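Local coordinates for uncharacterized protein YjgB (Bacillus subtilis, PDB 4YGT), which is of unknown function, a putative secreted lipoprotein that is the first structural representative of the DUF4309 family, which belongs to the PepSY clan, at residues L19-Y24 with Q113-P118; Q34-L39 with P76-S81. One frame throughout, in Å; residues are numbered along the deposited sequence.

Contact 1. Residues L19-Y24 with Q113-P118; sequences LVKNLY and QKQLGP
The ring of Tyr24 meets Leu116 obliquely: methyl CD2 of Leu116 lies 3.8 Å from Tyr24 CG and its sister methyl CD1 is 4.0 Å from Tyr24 CD1, while the methylene beside the ring, Tyr24 CB, is 3.6 Å from Leu116 CD2. Tyr28 meets the same ring edge-to-face, and the Tyr24 and Tyr28 hydroxyls share a hydrogen bond. The contact is a helix-helix packing in an alpha+beta fold: helix 14-27 and the end of helix 109-116 lie side by side on an antiparallel sheet, where Leu23 and Leu116 both reach Phe144. Val20 supplies the buried centre. Its CG1, which chi1 of 163° sets opposite the backbone N, points at the second helix and sits 3.6 Å from Leu116 CG, also touching both Leu116 methyls; Val107 backs Val20 from a loop. Leu116 is thus wedged between Val20 and Tyr24, one helical turn apart, and Tyr135 of the sheet touches it as well. Just beyond, Gly117 takes positive phi (72°) and ends the helix, and its carbonyl oxygen is hydrogen-bonded to the Tyr135 hydroxyl. No hydrogen bond joins the two segments, so apolar packing carries the contact. At its more exposed border Gln115, bent at chi2 (-55°), brings its amide oxygen across the Lys21 chain, with OE1 3.4 Å from Lys21 CD and 3.5 Å from Lys21 CE, against methylenes.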
# COMPACT_ATOMS: atom_id res chain seq x y z
N LEU A 19 9.59 -7.33 3.96
CA LEU A 19 8.69 -6.38 3.30
C LEU A 19 7.64 -5.85 4.30
O LEU A 19 7.49 -4.65 4.45
CB LEU A 19 8.01 -7.02 2.08
CG LEU A 19 6.87 -6.22 1.46
CD1 LEU A 19 7.35 -4.91 0.86
CD2 LEU A 19 6.11 -7.05 0.48
N VAL A 20 6.94 -6.76 4.98
CA VAL A 20 5.92 -6.46 5.99
C VAL A 20 6.56 -5.60 7.09
O VAL A 20 5.97 -4.58 7.49
CB VAL A 20 5.31 -7.78 6.53
CG1 VAL A 20 4.56 -7.58 7.83
CG2 VAL A 20 4.39 -8.40 5.48
N LYS A 21 7.78 -5.97 7.54
CA LYS A 21 8.55 -5.23 8.53
C LYS A 21 8.90 -3.82 8.03
O LYS A 21 8.70 -2.85 8.77
CB LYS A 21 9.85 -5.97 8.93
CG LYS A 21 9.64 -7.21 9.82
CD LYS A 21 10.96 -7.76 10.40
CE LYS A 21 11.78 -8.59 9.43
NZ LYS A 21 13.14 -8.86 9.95
N ASN A 22 9.38 -3.69 6.76
CA ASN A 22 9.76 -2.39 6.20
C ASN A 22 8.51 -1.49 6.00
O ASN A 22 8.59 -0.29 6.24
CB ASN A 22 10.55 -2.58 4.89
CG ASN A 22 11.28 -1.35 4.38
OD1 ASN A 22 11.63 -0.42 5.12
ND2 ASN A 22 11.56 -1.35 3.08
N LEU A 23 7.37 -2.08 5.60
CA LEU A 23 6.11 -1.36 5.41
C LEU A 23 5.59 -0.81 6.73
O LEU A 23 5.21 0.35 6.78
CB LEU A 23 5.05 -2.26 4.77
CG LEU A 23 5.21 -2.62 3.31
CD1 LEU A 23 4.30 -3.81 2.97
CD2 LEU A 23 4.87 -1.44 2.40
N TYR A 24 5.60 -1.64 7.80
CA TYR A 24 5.17 -1.27 9.15
C TYR A 24 6.00 -0.11 9.68
O TYR A 24 5.43 0.84 10.21
CB TYR A 24 5.24 -2.48 10.09
CG TYR A 24 4.78 -2.19 11.51
CD1 TYR A 24 3.42 -2.07 11.81
CD2 TYR A 24 5.69 -2.05 12.55
CE1 TYR A 24 2.99 -1.82 13.12
CE2 TYR A 24 5.27 -1.80 13.86
CZ TYR A 24 3.92 -1.68 14.14
OH TYR A 24 3.52 -1.43 15.43
N GLN A 113 1.04 -11.95 11.64
CA GLN A 113 1.05 -12.32 13.05
C GLN A 113 2.52 -12.55 13.49
O GLN A 113 2.95 -11.93 14.46
CB GLN A 113 0.15 -13.55 13.29
CG GLN A 113 0.07 -14.05 14.74
CD GLN A 113 -0.73 -13.17 15.67
OE1 GLN A 113 -1.83 -12.71 15.36
NE2 GLN A 113 -0.20 -12.96 16.87
N LYS A 114 3.29 -13.39 12.74
CA LYS A 114 4.71 -13.71 13.04
C LYS A 114 5.62 -12.46 12.99
O LYS A 114 6.66 -12.43 13.66
CB LYS A 114 5.26 -14.77 12.06
CG LYS A 114 6.50 -15.53 12.58
CD LYS A 114 7.02 -16.57 11.58
CE LYS A 114 8.21 -17.34 12.09
NZ LYS A 114 7.82 -18.38 13.09
N GLN A 115 5.23 -11.45 12.21
CA GLN A 115 6.08 -10.28 12.09
C GLN A 115 5.58 -9.09 12.92
O GLN A 115 6.40 -8.47 13.61
CB GLN A 115 6.26 -9.88 10.62
CG GLN A 115 6.93 -10.95 9.74
CD GLN A 115 8.27 -11.44 10.24
OE1 GLN A 115 9.17 -10.66 10.60
NE2 GLN A 115 8.44 -12.75 10.25
N LEU A 116 4.27 -8.77 12.87
CA LEU A 116 3.76 -7.58 13.55
C LEU A 116 2.93 -7.87 14.80
O LEU A 116 2.38 -6.95 15.41
CB LEU A 116 2.94 -6.72 12.56
CG LEU A 116 3.47 -6.54 11.14
CD1 LEU A 116 2.53 -5.65 10.32
CD2 LEU A 116 4.90 -5.96 11.12
N GLY A 117 2.87 -9.13 15.19
CA GLY A 117 2.07 -9.53 16.34
C GLY A 117 0.59 -9.46 16.01
O GLY A 117 0.22 -9.56 14.83
N PRO A 118 -0.29 -9.25 17.02
CA PRO A 118 -1.73 -9.21 16.73
C PRO A 118 -2.14 -7.97 15.94
O PRO A 118 -1.48 -6.93 15.97
CB PRO A 118 -2.38 -9.27 18.12
CG PRO A 118 -1.36 -8.76 19.04
CD PRO A 118 -0.02 -9.14 18.47

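Contact 2. Residues Q34-L39 with P76-S81; sequences QQAQGL and PGYGFS. With EDO (1,2-ethanediol), chain C.
The amide oxygen of Gln35 meets two groups of the 76-81 segment: the Tyr78 hydroxyl, in at most a weak hydrogen bond, 3.5 Å between Tyr78 OH and Gln35 OE1 and not a settled one, and the proline ring, with Pro76 CD also 3.5 Å from Gln35 OE1. A bend at chi2 (73°) turns the glutamine chain so that this oxygen reaches both, and amide and phenol planes stand 47° apart. The amide nitrogen has a weak bond of its own to Gln75 OE1. Beyond this polar pair the loop 34-39 packs on strand 77-82 of the antiparallel sheet. Tyr78 and Phe80, alternate residues of the strand, both project toward the loop. Ala36 CB approaches the tyrosine ring obliquely, 3.7 Å from Tyr78 CE1, and also lies near the plane of the phenylalanine ring at its edge, 4.5 Å from Phe80 CZ. Leu39 crosses Phe80 at about a right angle, its CD1 4.1 Å from both Phe80 CZ and CE2. A type II turn from Ala36 to Leu39, with Gly38 at its third position and a backbone bond of 3.2 Å from Leu39 N to Ala36 O, brings the Ala36 and Leu39 side chains to the same strand. Phe53 of helix 46-53 meets both aromatic rings. Replacing Tyr78 by an alanine is likely to open a gap beside Ala36 and Phe53 and to cost the Gln35 oxygen its nearby hydroxyl. An ethanediol, probably from the crystallisation liquor, may make a weak hydrogen bond with Pro76 O. With no more than one weak, unsettled polar bond between the segments, cohesion here rests chiefly on the burial of apolar and aromatic groups.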
# COMPACT_ATOMS: atom_id res chain seq x y z
N GLN A 34 10.99 2.23 -0.58
CA GLN A 34 11.59 2.04 -1.90
C GLN A 34 11.29 3.21 -2.86
O GLN A 34 11.73 4.33 -2.61
CB GLN A 34 11.14 0.68 -2.51
CG GLN A 34 11.44 -0.57 -1.67
CD GLN A 34 12.91 -0.81 -1.46
OE1 GLN A 34 13.49 -0.41 -0.44
NE2 GLN A 34 13.55 -1.46 -2.43
N GLN A 35 10.56 2.95 -3.96
CA GLN A 35 10.27 3.93 -5.01
C GLN A 35 9.40 5.08 -4.50
O GLN A 35 9.59 6.23 -4.92
CB GLN A 35 9.60 3.25 -6.23
CG GLN A 35 10.48 2.20 -6.95
CD GLN A 35 10.69 0.86 -6.22
OE1 GLN A 35 9.90 0.45 -5.35
NE2 GLN A 35 11.76 0.15 -6.59
N ALA A 36 8.49 4.78 -3.54
CA ALA A 36 7.57 5.76 -2.97
C ALA A 36 8.23 6.59 -1.87
O ALA A 36 7.60 7.50 -1.33
CB ALA A 36 6.33 5.06 -2.43
N GLN A 37 9.50 6.33 -1.57
CA GLN A 37 10.20 7.05 -0.49
C GLN A 37 10.10 8.58 -0.59
O GLN A 37 10.31 9.12 -1.68
CB GLN A 37 11.68 6.67 -0.47
CG GLN A 37 12.34 7.00 0.85
CD GLN A 37 13.83 7.05 0.72
OE1 GLN A 37 14.45 6.34 -0.08
NE2 GLN A 37 14.43 7.87 1.54
N GLY A 38 9.78 9.23 0.53
CA GLY A 38 9.71 10.68 0.64
C GLY A 38 8.43 11.30 0.14
O GLY A 38 8.33 12.53 0.07
N LEU A 39 7.43 10.46 -0.21
CA LEU A 39 6.11 10.94 -0.61
C LEU A 39 5.20 10.76 0.60
O LEU A 39 4.75 9.65 0.87
CB LEU A 39 5.61 10.20 -1.86
CG LEU A 39 6.42 10.42 -3.15
CD1 LEU A 39 6.01 9.43 -4.21
CD2 LEU A 39 6.26 11.84 -3.65
N PRO A 76 7.33 -2.51 -8.00
CA PRO A 76 5.91 -2.74 -7.72
C PRO A 76 4.95 -1.66 -8.25
O PRO A 76 5.36 -0.56 -8.61
CB PRO A 76 5.87 -2.78 -6.19
CG PRO A 76 6.99 -1.90 -5.78
CD PRO A 76 8.07 -2.14 -6.78
N GLY A 77 3.67 -2.01 -8.25
CA GLY A 77 2.59 -1.12 -8.61
C GLY A 77 2.21 -0.24 -7.45
O GLY A 77 2.33 -0.65 -6.29
N TYR A 78 1.78 0.99 -7.75
CA TYR A 78 1.31 1.95 -6.74
C TYR A 78 0.11 2.69 -7.21
O TYR A 78 -0.06 2.88 -8.41
CB TYR A 78 2.35 3.02 -6.34
CG TYR A 78 3.54 2.52 -5.59
CD1 TYR A 78 3.53 2.39 -4.20
CD2 TYR A 78 4.71 2.21 -6.26
CE1 TYR A 78 4.65 1.94 -3.51
CE2 TYR A 78 5.84 1.78 -5.58
CZ TYR A 78 5.80 1.62 -4.22
OH TYR A 78 6.97 1.16 -3.67
N GLY A 79 -0.64 3.19 -6.25
CA GLY A 79 -1.80 4.03 -6.43
C GLY A 79 -1.71 5.18 -5.45
O GLY A 79 -1.30 5.00 -4.31
N PHE A 80 -2.03 6.38 -5.91
CA PHE A 80 -2.07 7.57 -5.08
C PHE A 80 -3.39 8.28 -5.25
O PHE A 80 -3.78 8.59 -6.36
CB PHE A 80 -0.92 8.52 -5.44
CG PHE A 80 0.45 7.92 -5.23
CD1 PHE A 80 1.05 7.16 -6.23
CD2 PHE A 80 1.14 8.11 -4.04
CE1 PHE A 80 2.31 6.60 -6.05
CE2 PHE A 80 2.40 7.54 -3.85
CZ PHE A 80 2.97 6.79 -4.86
N SER A 81 -4.10 8.51 -4.16
CA SER A 81 -5.31 9.33 -4.15
C SER A 81 -4.93 10.64 -3.44
O SER A 81 -3.95 10.67 -2.69
CB SER A 81 -6.48 8.61 -3.48
OG SER A 81 -6.30 8.51 -2.08
C1 EDO C . 6.89 2.53 -11.18
O1 EDO C . 5.56 2.52 -11.66
C2 EDO C . 7.21 1.20 -10.49
O2 EDO C . 6.87 0.13 -11.36

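In the fold
From the N terminus, helix 14-27 gives contact 1 its first segment, and the following loop gives contact 2 its own at 34-39. The chain then runs through helix 46-53 and strand 67-69 before residues 76-81 close contact 2, the shorter loop. Strand 88-95 and helix 109-116 follow, and residues 113-118 close contact 1, whose loop encloses that of contact 2 without crossing it. Contact 1 joins two helices, whereas contact 2 fastens a loop to strand 77-82. Their centres lie about 19 Å apart, but they meet by packing where Asn22 ND2 comes within 4.1 Å of Gln34 OE1.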